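Local structure of glutathione S-transferase, N-terminal domain protein (Pseudomonas putida, 4NAX) at residues T10-A15 / N54-S59; Q22-P27 / E46-S51; L38-L43 / P221-G226. The protein probably acts as a glutathione transferase of the GST superfamily, and binds one oxidized glutathione disulfide in each subunit of its dimer. One frame throughout, in Å; residues are numbered along the deposited sequence. Where two conformers were deposited one is given.

Interaction 1 (T10-A15 / N54-S59); sequences TRKWPA and NDDQLS. With GDS (oxidized glutathione disulfide), chain C.
Lys12 and Trp13 reach across together to Asp56 and Ser59. Lys12 runs straight out as far as CE, its CG standing opposite the backbone N (chi1 -174°), and bends only at its last torsion. On the way its CD passes 3.5 Å from Ser59 OG, and NZ then ends 3.6 Å from Asp56 OD1 in a salt bridge. A water braces this pair, accepting from Lys12 NZ at 2.7 Å and donating to Asp56 OD1, with a weak further bond to Asn54 O. The other carboxylate oxygen, Asp56 OD2, accepts from the backbone N of Ser51 and sits at the indole edge, 3.6 Å from Trp13 CZ2, the ring and carboxylate planes being 85° apart. Lys12 CG covers one face of the indole near its rim, and NE1 is taken up by Lys49 O. Asp56 O is gripped twice by Ser59: by N, and by OG at 2.7 Å in the carbonyl plane. Ser59 is also the N-cap of helix 60-65, its OG bonding Phe62 N. From the same turn Gln57 points away, and its NE2 donates almost straight (170°) to the disulfide's OE5 at 3.0 Å, placing this turn at the glutathione site of a thioredoxin-like GST domain.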
loop_
_atom_site.group_PDB
_atom_site.type_symbol
_atom_site.label_atom_id
_atom_site.label_comp_id
_atom_site.label_asym_id
_atom_site.label_seq_id
_atom_site.Cartn_x
_atom_site.Cartn_y
_atom_site.Cartn_z
ATOM N N THR A 10 -9.632 12.067 21.061
ATOM C CA THR A 10 -9.197 12.054 22.454
ATOM C C THR A 10 -10.359 12.164 23.437
ATOM O O THR A 10 -10.187 11.912 24.629
ATOM C CB THR A 10 -8.167 13.155 22.754
ATOM O OG1 THR A 10 -8.780 14.450 22.620
ATOM C CG2 THR A 10 -6.937 13.032 21.826
ATOM N N ARG A 11 -11.540 12.531 22.941
ATOM C CA ARG A 11 -12.733 12.532 23.785
ATOM C C ARG A 11 -13.141 11.101 24.106
ATOM O O ARG A 11 -13.601 10.800 25.206
ATOM C CB ARG A 11 -13.894 13.261 23.097
ATOM C CG ARG A 11 -13.667 14.752 22.948
ATOM C CD ARG A 11 -14.761 15.397 22.118
ATOM N NE ARG A 11 -14.271 16.596 21.444
ATOM C CZ ARG A 11 -14.845 17.167 20.385
ATOM N NH1 ARG A 11 -15.931 16.637 19.822
ATOM N NH2 ARG A 11 -14.316 18.273 19.870
ATOM N N LYS A 12 -12.949 10.214 23.133
ATOM C CA LYS A 12 -13.347 8.831 23.289
ATOM C C LYS A 12 -12.253 7.962 23.914
ATOM O O LYS A 12 -12.558 7.037 24.673
ATOM C CB LYS A 12 -13.834 8.291 21.945
ATOM C CG LYS A 12 -14.405 6.894 21.991
ATOM C CD LYS A 12 -15.092 6.589 20.675
ATOM C CE LYS A 12 -15.647 5.181 20.635
ATOM N NZ LYS A 12 -16.853 5.038 21.485
ATOM N N TRP A 13 -10.993 8.276 23.614
ATOM C CA TRP A 13 -9.847 7.622 24.237
ATOM C C TRP A 13 -8.914 8.687 24.820
ATOM O O TRP A 13 -7.954 9.084 24.183
ATOM C CB TRP A 13 -9.098 6.785 23.219
ATOM C CG TRP A 13 -9.853 5.603 22.707
ATOM C CD1 TRP A 13 -9.940 4.375 23.276
ATOM C CD2 TRP A 13 -10.643 5.550 21.519
ATOM N NE1 TRP A 13 -10.732 3.552 22.512
ATOM C CE2 TRP A 13 -11.164 4.248 21.419
ATOM C CE3 TRP A 13 -10.929 6.462 20.510
ATOM C CZ2 TRP A 13 -11.980 3.853 20.372
ATOM C CZ3 TRP A 13 -11.708 6.058 19.454
ATOM C CH2 TRP A 13 -12.235 4.763 19.395
ATOM N N PRO A 14 -9.215 9.172 26.041
ATOM C CA PRO A 14 -8.371 10.220 26.606
ATOM C C PRO A 14 -6.923 9.788 26.792
ATOM O O PRO A 14 -6.656 8.638 27.098
ATOM C CB PRO A 14 -9.020 10.512 27.964
ATOM C CG PRO A 14 -10.422 10.042 27.840
ATOM C CD PRO A 14 -10.406 8.908 26.858
ATOM N N ALA A 15 -6.012 10.740 26.644
ATOM C CA ALA A 15 -4.611 10.510 26.873
ATOM C C ALA A 15 -4.277 10.667 28.360
ATOM O O ALA A 15 -4.427 11.751 28.925
ATOM C CB ALA A 15 -3.789 11.495 26.060
ATOM N N ASN A 54 -17.786 -3.145 19.546
ATOM C CA ASN A 54 -18.574 -1.953 19.871
ATOM C C ASN A 54 -18.701 -0.947 18.722
ATOM O O ASN A 54 -19.228 0.148 18.935
ATOM C CB ASN A 54 -17.994 -1.242 21.108
ATOM C CG ASN A 54 -18.700 -1.623 22.392
ATOM O OD1 ASN A 54 -19.141 -0.754 23.149
ATOM N ND2 ASN A 54 -18.812 -2.919 22.648
ATOM N N ASP A 55 -18.269 -1.322 17.509
ATOM C CA ASP A 55 -18.259 -0.416 16.338
ATOM C C ASP A 55 -17.411 0.844 16.595
ATOM O O ASP A 55 -17.717 1.898 16.050
ATOM C CB ASP A 55 -19.699 -0.001 15.908
ATOM C CG ASP A 55 -20.493 -1.121 15.226
ATOM O OD1 ASP A 55 -19.918 -2.148 14.816
ATOM O OD2 ASP A 55 -21.732 -0.953 15.112
ATOM N N ASP A 56 -16.373 0.712 17.439
ATOM C CA ASP A 56 -15.548 1.873 17.843
ATOM C C ASP A 56 -14.916 2.533 16.619
ATOM O O ASP A 56 -14.770 3.756 16.573
ATOM C CB ASP A 56 -14.398 1.487 18.802
ATOM C CG ASP A 56 -14.817 1.335 20.246
ATOM O OD1 ASP A 56 -15.967 1.693 20.627
ATOM O OD2 ASP A 56 -13.931 0.854 21.010
ATOM N N GLN A 57 -14.535 1.709 15.641
ATOM C CA GLN A 57 -13.859 2.217 14.455
ATOM C C GLN A 57 -14.825 2.971 13.540
ATOM O O GLN A 57 -14.413 3.660 12.623
ATOM C CB GLN A 57 -13.137 1.094 13.681
ATOM C CG GLN A 57 -13.998 0.222 12.775
ATOM C CD GLN A 57 -14.906 -0.784 13.465
ATOM O OE1 GLN A 57 -15.139 -0.751 14.679
ATOM N NE2 GLN A 57 -15.432 -1.691 12.670
ATOM N N LEU A 58 -16.121 2.812 13.800
ATOM C CA LEU A 58 -17.145 3.551 13.059
ATOM C C LEU A 58 -17.640 4.804 13.799
ATOM O O LEU A 58 -18.507 5.528 13.284
ATOM C CB LEU A 58 -18.339 2.652 12.746
ATOM C CG LEU A 58 -18.012 1.394 11.938
ATOM C CD1 LEU A 58 -19.217 0.500 11.739
ATOM C CD2 LEU A 58 -17.423 1.740 10.578
ATOM N N SER A 59 -17.105 5.059 14.993
ATOM C CA SER A 59 -17.506 6.237 15.754
ATOM C C SER A 59 -17.058 7.521 15.076
ATOM O O SER A 59 -16.010 7.566 14.404
ATOM C CB SER A 59 -16.970 6.167 17.182
ATOM O OG SER A 59 -15.554 6.273 17.201
HETATM N N1 GDS C . -14.182 -5.042 6.300
HETATM C CA1 GDS C . -13.237 -6.156 6.376
HETATM C C1 GDS C . -13.695 -7.314 5.518
HETATM O OE1 GDS C . -12.831 -8.142 5.147
HETATM O OE2 GDS C . -14.899 -7.430 5.199
HETATM C CB1 GDS C . -13.108 -6.610 7.835
HETATM C CG1 GDS C . -11.872 -7.472 8.125
HETATM C CD1 GDS C . -10.597 -6.687 7.951
HETATM O O1 GDS C . -10.582 -5.480 8.107
HETATM N N2 GDS C . -9.531 -7.400 7.608
HETATM C CA2 GDS C . -8.207 -6.826 7.470
HETATM C C2 GDS C . -7.711 -6.942 6.053
HETATM O O2 GDS C . -7.937 -7.945 5.385
HETATM C CB2 GDS C . -7.228 -7.542 8.402
HETATM S SG2 GDS C . -7.501 -7.260 10.147
HETATM N N3 GDS C . -6.981 -5.928 5.593
HETATM C CA3 GDS C . -6.451 -5.902 4.241
HETATM C C3 GDS C . -5.136 -5.167 4.099
HETATM O OE3 GDS C . -4.875 -4.716 2.963
HETATM O OE4 GDS C . -4.385 -5.125 5.080
HETATM N N4 GDS C . -11.089 -3.064 9.844
HETATM C CA4 GDS C . -12.275 -2.423 10.369
HETATM C C4 GDS C . -13.432 -2.422 9.408
HETATM O OE5 GDS C . -14.533 -1.920 9.781
HETATM O OE6 GDS C . -13.265 -2.966 8.286
HETATM C C5 GDS C . -9.880 -2.612 10.153
HETATM O O5 GDS C . -9.722 -1.622 10.858
HETATM C CA5 GDS C . -8.695 -3.394 9.631
HETATM N N5 GDS C . -7.659 -2.479 9.161
HETATM C CB5 GDS C . -8.165 -4.270 10.767
HETATM S SG5 GDS C . -6.692 -5.214 10.368
HETATM C CA6 GDS C . -4.768 -0.334 5.820
HETATM C C6 GDS C . -3.557 -0.297 6.703
HETATM O OE7 GDS C . -3.632 0.339 7.783
HETATM O OE8 GDS C . -2.531 -0.898 6.307
HETATM N N6 GDS C . -4.343 -0.394 4.406
HETATM C CB6 GDS C . -5.638 -1.542 6.169
HETATM C CG6 GDS C . -6.201 -1.437 7.590
HETATM C CD6 GDS C . -7.205 -2.513 7.905
HETATM O O6 GDS C . -7.534 -3.367 7.074
HETATM O O HOH W 1 -18.048 2.954 20.237
#

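Interaction 2 (Q22-P27 / E46-S51); sequences QLYSLP and EAHKVS
His48 and Gln22 meet on one face of a parallel strand pair, and Val50 packs just past the end of the second strand. Gln22 has CG anti to its carbonyl carbon (chi1 -54°) and folds back at chi2, which carries its amide over to the neighbouring strand. There Gln22 OE1 accepts a hydrogen bond from His48 NE2 at 2.7 Å, the oxygen lying close to the imidazole plane. The amide's other end, Gln22 NE2, donates to Glu46 OE1 at 3.0 Å; the amide comes from above the carboxylate plane, while Glu46 OE1 itself lies in the plane of the Gln22 amide. Gln22 NE2 also bonds Arg20 O, and Glu46 holds the backbone N atoms of Lys16 and His17.

Tyr24 runs alongside His48, pointing the same way. Their planes are only 14° apart, yet the rings are slid so far that the centroids stand 5.3 Å apart and overlap is slight; Tyr24 CE1 comes 3.7 Å from His48 CD2. Val50 turns CG2 against Tyr24 CB at 3.8 Å, and both residues also touch Phe62 of helix 60-65.

Beneath the side chains the backbone ladder runs Leu23 N to Glu46 O, His48 N to Leu23 O, Ser25 N to His48 O and finally Val50 N to Ser25 O at 2.9 Å. These are neighbouring strands of a beta-alpha-beta unit. Since His48 NE2 donates to an amide oxygen, that nitrogen carries a proton, and the run of hydrogen bonds from His48 through Gln22 to Glu46 fixes which way round the buried amide lies.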
loop_
_atom_site.group_PDB
_atom_site.type_symbol
_atom_site.label_atom_id
_atom_site.label_comp_id
_atom_site.label_asym_id
_atom_site.label_seq_id
_atom_site.Cartn_x
_atom_site.Cartn_y
_atom_site.Cartn_z
ATOM N N GLN A 22 0.141 8.603 20.752
ATOM C CA GLN A 22 -1.098 7.884 21.009
ATOM C C GLN A 22 -1.352 6.918 19.864
ATOM O O GLN A 22 -1.344 7.310 18.699
ATOM C CB GLN A 22 -2.274 8.870 21.132
ATOM C CG GLN A 22 -2.056 9.974 22.167
ATOM C CD GLN A 22 -2.124 9.469 23.588
ATOM O OE1 GLN A 22 -3.142 8.906 24.007
ATOM N NE2 GLN A 22 -1.065 9.668 24.342
ATOM N N LEU A 23 -1.567 5.654 20.215
ATOM C CA LEU A 23 -1.871 4.600 19.262
ATOM C C LEU A 23 -3.298 4.126 19.451
ATOM O O LEU A 23 -3.694 3.793 20.564
ATOM C CB LEU A 23 -0.931 3.413 19.459
ATOM C CG LEU A 23 -1.218 2.170 18.632
ATOM C CD1 LEU A 23 -1.069 2.422 17.133
ATOM C CD2 LEU A 23 -0.330 1.017 19.072
ATOM N N TYR A 24 -4.066 4.083 18.362
ATOM C CA TYR A 24 -5.465 3.633 18.385
ATOM C C TYR A 24 -5.524 2.402 17.501
ATOM O O TYR A 24 -5.391 2.503 16.284
ATOM C CB TYR A 24 -6.403 4.741 17.911
ATOM C CG TYR A 24 -6.140 6.077 18.594
ATOM C CD1 TYR A 24 -6.688 6.399 19.840
ATOM C CD2 TYR A 24 -5.297 7.009 18.009
ATOM C CE1 TYR A 24 -6.416 7.620 20.449
ATOM C CE2 TYR A 24 -5.044 8.234 18.604
ATOM C CZ TYR A 24 -5.581 8.528 19.831
ATOM O OH TYR A 24 -5.317 9.755 20.400
ATOM N N SER A 25 -5.645 1.220 18.107
ATOM C CA SER A 25 -5.377 0.007 17.384
ATOM C C SER A 25 -6.078 -1.197 18.008
ATOM O O SER A 25 -6.897 -1.064 18.917
ATOM C CB SER A 25 -3.843 -0.187 17.285
ATOM O OG SER A 25 -3.482 -1.201 16.345
ATOM N N LEU A 26 -5.744 -2.364 17.478
ATOM C CA LEU A 26 -6.292 -3.650 17.881
ATOM C C LEU A 26 -5.260 -4.686 17.417
ATOM O O LEU A 26 -4.643 -4.476 16.364
ATOM C CB LEU A 26 -7.644 -3.865 17.204
ATOM C CG LEU A 26 -8.460 -5.063 17.675
ATOM C CD1 LEU A 26 -8.908 -4.872 19.114
ATOM C CD2 LEU A 26 -9.641 -5.235 16.742
ATOM N N PRO A 27 -5.057 -5.808 18.162
ATOM C CA PRO A 27 -4.057 -6.798 17.719
ATOM C C PRO A 27 -4.593 -7.583 16.514
ATOM O O PRO A 27 -5.371 -8.517 16.642
ATOM C CB PRO A 27 -3.848 -7.684 18.952
ATOM C CG PRO A 27 -4.370 -6.904 20.093
ATOM C CD PRO A 27 -5.499 -6.079 19.538
ATOM N N GLU A 46 1.315 5.399 24.116
ATOM C CA GLU A 46 0.148 5.074 24.902
ATOM C C GLU A 46 -0.852 4.397 23.979
ATOM O O GLU A 46 -1.430 5.019 23.074
ATOM C CB GLU A 46 -0.446 6.349 25.503
ATOM C CG GLU A 46 -1.641 6.084 26.393
ATOM C CD GLU A 46 -2.212 7.330 27.043
ATOM O OE1 GLU A 46 -1.583 8.407 26.992
ATOM O OE2 GLU A 46 -3.315 7.211 27.630
ATOM N N ALA A 47 -1.040 3.105 24.210
ATOM C CA ALA A 47 -1.923 2.295 23.393
ATOM C C ALA A 47 -3.370 2.320 23.878
ATOM O O ALA A 47 -3.660 2.251 25.077
ATOM C CB ALA A 47 -1.418 0.855 23.333
ATOM N N HIS A 48 -4.268 2.395 22.909
ATOM C CA HIS A 48 -5.694 2.419 23.139
ATOM C C HIS A 48 -6.375 1.377 22.288
ATOM O O HIS A 48 -6.164 1.326 21.070
ATOM C CB HIS A 48 -6.266 3.785 22.768
ATOM C CG HIS A 48 -5.674 4.923 23.537
ATOM N ND1 HIS A 48 -6.014 5.217 24.844
ATOM C CD2 HIS A 48 -4.726 5.818 23.185
ATOM C CE1 HIS A 48 -5.338 6.274 25.244
ATOM N NE2 HIS A 48 -4.528 6.637 24.268
ATOM N N LYS A 49 -7.204 0.556 22.919
ATOM C CA LYS A 49 -7.952 -0.461 22.190
ATOM C C LYS A 49 -9.207 0.088 21.516
ATOM O O LYS A 49 -10.081 0.669 22.181
ATOM C CB LYS A 49 -8.353 -1.578 23.143
ATOM C CG LYS A 49 -9.118 -2.686 22.449
ATOM C CD LYS A 49 -9.458 -3.817 23.404
ATOM C CE LYS A 49 -10.133 -4.943 22.662
ATOM N NZ LYS A 49 -10.665 -5.969 23.596
ATOM N N VAL A 50 -9.276 -0.102 20.203
ATOM C CA VAL A 50 -10.419 0.245 19.382
ATOM C C VAL A 50 -11.174 -1.055 19.111
ATOM O O VAL A 50 -10.720 -1.894 18.339
ATOM C CB VAL A 50 -9.962 0.898 18.057
ATOM C CG1 VAL A 50 -11.148 1.223 17.166
ATOM C CG2 VAL A 50 -9.175 2.166 18.359
ATOM N N SER A 51 -12.294 -1.249 19.808
ATOM C CA SER A 51 -13.039 -2.504 19.746
ATOM C C SER A 51 -14.023 -2.533 18.587
ATOM O O SER A 51 -14.965 -1.727 18.538
ATOM C CB SER A 51 -13.808 -2.728 21.043
ATOM O OG SER A 51 -14.668 -3.850 20.925
#

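Interaction 3 (L38-L43 / P221-G226); sequences LEEIGL and PAVQHG. Unlike the reference sequence in segment 221-226: His225 (reference Arg).
Ala222 meets the end of helix 31-41 first, with its methyl set between Glu39 and Glu40. Its CB lies over the plane of the Glu40 carboxylate, 3.4 Å from CD, and stands 3.8 Å from Glu39 CB. A water also links Glu40 to the backbone of Ala222, donating to Glu40 OE1 at 3.0 Å and accepting from Ala222 N at 3.1 Å. Glu40 curls back at chi2 (-78°), which brings the carboxylate beside the start of helix 221-226; OE2 has its strongest partner in Tyr178 OH and a salt bridge to Arg220.

Val223 points away from helix 31-41 and packs on Phe217 and Leu218 of helix 208-219; its CG2 just reaches Glu40 OE2 at 3.9 Å. Here a short helix, following the all-helical C-terminal domain of the GST fold, lies back on helix 31-41, the helix of the beta-alpha-beta unit in the thioredoxin-like domain.

One turn on from Ala222, His225, an arginine in the reference sequence, places CB 3.8 Å from Glu39 OE1. The two side chains cross at about a right angle without a hydrogen bond, and Glu39 OE2 bonds Tyr45 OH instead. Replacing Glu39 by an alanine would remove the carboxylate, which is likely to cost Tyr45 OH this partner and open a gap beside His225 CB. At Gly226 the backbone N comes 4.1 Å from Glu39 CG, and the carbonyl oxygen accepts from Ser35 OG, one turn earlier.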
loop_
_atom_site.group_PDB
_atom_site.type_symbol
_atom_site.label_atom_id
_atom_site.label_comp_id
_atom_site.label_asym_id
_atom_site.label_seq_id
_atom_site.Cartn_x
_atom_site.Cartn_y
_atom_site.Cartn_z
ATOM N N LEU A 38 6.862 0.304 17.275
ATOM C CA LEU A 38 7.078 1.131 18.448
ATOM C C LEU A 38 7.916 0.398 19.494
ATOM O O LEU A 38 8.824 0.990 20.111
ATOM C CB LEU A 38 5.743 1.570 19.030
ATOM C CG LEU A 38 5.012 2.600 18.155
ATOM C CD1 LEU A 38 3.536 2.648 18.503
ATOM C CD2 LEU A 38 5.655 3.968 18.290
ATOM N N GLU A 39 7.630 -0.892 19.677
ATOM C CA GLU A 39 8.437 -1.705 20.595
ATOM C C GLU A 39 9.885 -1.820 20.132
ATOM O O GLU A 39 10.809 -1.799 20.946
ATOM C CB GLU A 39 7.818 -3.103 20.776
ATOM C CG GLU A 39 6.462 -3.108 21.464
ATOM C CD GLU A 39 6.525 -2.758 22.936
ATOM O OE1 GLU A 39 7.508 -3.129 23.607
ATOM O OE2 GLU A 39 5.567 -2.129 23.432
ATOM N N GLU A 40 10.099 -2.002 18.832
ATOM C CA GLU A 40 11.461 -2.147 18.281
ATOM C C GLU A 40 12.297 -0.879 18.483
ATOM O O GLU A 40 13.476 -0.974 18.792
ATOM C CB GLU A 40 11.429 -2.449 16.780
ATOM C CG GLU A 40 10.908 -3.827 16.409
ATOM C CD GLU A 40 11.899 -4.980 16.609
ATOM O OE1 GLU A 40 12.968 -4.840 17.271
ATOM O OE2 GLU A 40 11.581 -6.097 16.136
ATOM N N ILE A 41 11.687 0.282 18.255
ATOM C CA ILE A 41 12.433 1.532 18.245
ATOM C C ILE A 41 12.534 2.166 19.630
ATOM O O ILE A 41 13.312 3.096 19.828
ATOM C CB ILE A 41 11.908 2.549 17.200
ATOM C CG1 ILE A 41 10.535 3.094 17.590
ATOM C CG2 ILE A 41 11.933 1.920 15.810
ATOM C CD1 ILE A 41 9.917 4.073 16.615
ATOM N N GLY A 42 11.755 1.664 20.584
ATOM C CA GLY A 42 11.825 2.139 21.958
ATOM C C GLY A 42 11.177 3.491 22.212
ATOM O O GLY A 42 11.488 4.160 23.180
ATOM N N LEU A 43 10.254 3.885 21.345
ATOM C CA LEU A 43 9.574 5.163 21.481
ATOM C C LEU A 43 8.419 5.004 22.452
ATOM O O LEU A 43 7.582 4.092 22.305
ATOM C CB LEU A 43 9.039 5.642 20.135
ATOM C CG LEU A 43 8.284 6.966 20.096
ATOM C CD1 LEU A 43 9.202 8.125 20.440
ATOM C CD2 LEU A 43 7.688 7.188 18.716
ATOM N N PRO A 221 12.088 -10.241 20.702
ATOM C CA PRO A 221 11.243 -9.887 21.855
ATOM C C PRO A 221 10.255 -8.747 21.558
ATOM O O PRO A 221 9.117 -8.766 22.042
ATOM C CB PRO A 221 12.238 -9.514 22.968
ATOM C CG PRO A 221 13.587 -9.792 22.445
ATOM C CD PRO A 221 13.515 -10.323 21.053
ATOM N N ALA A 222 10.657 -7.784 20.743
ATOM C CA ALA A 222 9.746 -6.678 20.436
ATOM C C ALA A 222 8.539 -7.152 19.631
ATOM O O ALA A 222 7.447 -6.585 19.728
ATOM C CB ALA A 222 10.472 -5.593 19.677
ATOM N N VAL A 223 8.755 -8.150 18.783
ATOM C CA VAL A 223 7.668 -8.759 18.011
ATOM C C VAL A 223 6.684 -9.427 18.944
ATOM O O VAL A 223 5.475 -9.208 18.836
ATOM C CB VAL A 223 8.216 -9.724 16.953
ATOM C CG1 VAL A 223 7.122 -10.561 16.322
ATOM C CG2 VAL A 223 8.976 -8.968 15.862
ATOM N N GLN A 224 7.177 -10.246 19.865
ATOM C CA GLN A 224 6.255 -10.913 20.795
ATOM C C GLN A 224 5.444 -9.921 21.619
ATOM O O GLN A 224 4.243 -10.120 21.814
ATOM C CB GLN A 224 6.999 -11.911 21.684
ATOM C CG GLN A 224 7.427 -13.156 20.922
ATOM C CD GLN A 224 6.258 -13.963 20.349
ATOM O OE1 GLN A 224 5.218 -14.125 20.994
ATOM N NE2 GLN A 224 6.420 -14.449 19.121
ATOM N N HIS A 225 6.062 -8.823 22.054
ATOM C CA HIS A 225 5.277 -7.797 22.757
ATOM C C HIS A 225 4.265 -7.137 21.829
ATOM O O HIS A 225 3.091 -7.011 22.161
ATOM C CB HIS A 225 6.161 -6.695 23.332
ATOM C CG HIS A 225 7.044 -7.147 24.445
ATOM N ND1 HIS A 225 6.561 -7.798 25.557
ATOM C CD2 HIS A 225 8.371 -7.003 24.640
ATOM C CE1 HIS A 225 7.556 -8.036 26.389
ATOM N NE2 HIS A 225 8.669 -7.586 25.843
ATOM N N GLY A 226 4.734 -6.693 20.668
ATOM C CA GLY A 226 3.872 -5.942 19.774
ATOM C C GLY A 226 2.688 -6.722 19.238
ATOM O O GLY A 226 1.637 -6.150 18.972
HETATM O O HOH W 2 13.292 -7.072 19.278
#

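In the fold
From the N terminus, helix 9-12 comes first, and interaction 1 ties it to the turn before helix 60-65, closing a loop of 38 residues. Interaction 2 is nested inside that loop: it joins strands 21-25 and 45-49, which helix 31-41 connects along the chain. The two touch directly, Pro14 packing against His48 and Ala15 against Gln22. Interaction 3 starts from that intervening helix and leaps 177 residues to helix 221-226, so it crosses both others along the chain. It meets interaction 2 through Leu23 and Leu38, but its nearest atoms stay about 14 Å from interaction 1. The first two contacts thus bind the N-terminal domain together, and the third attaches the chain's last helix to it.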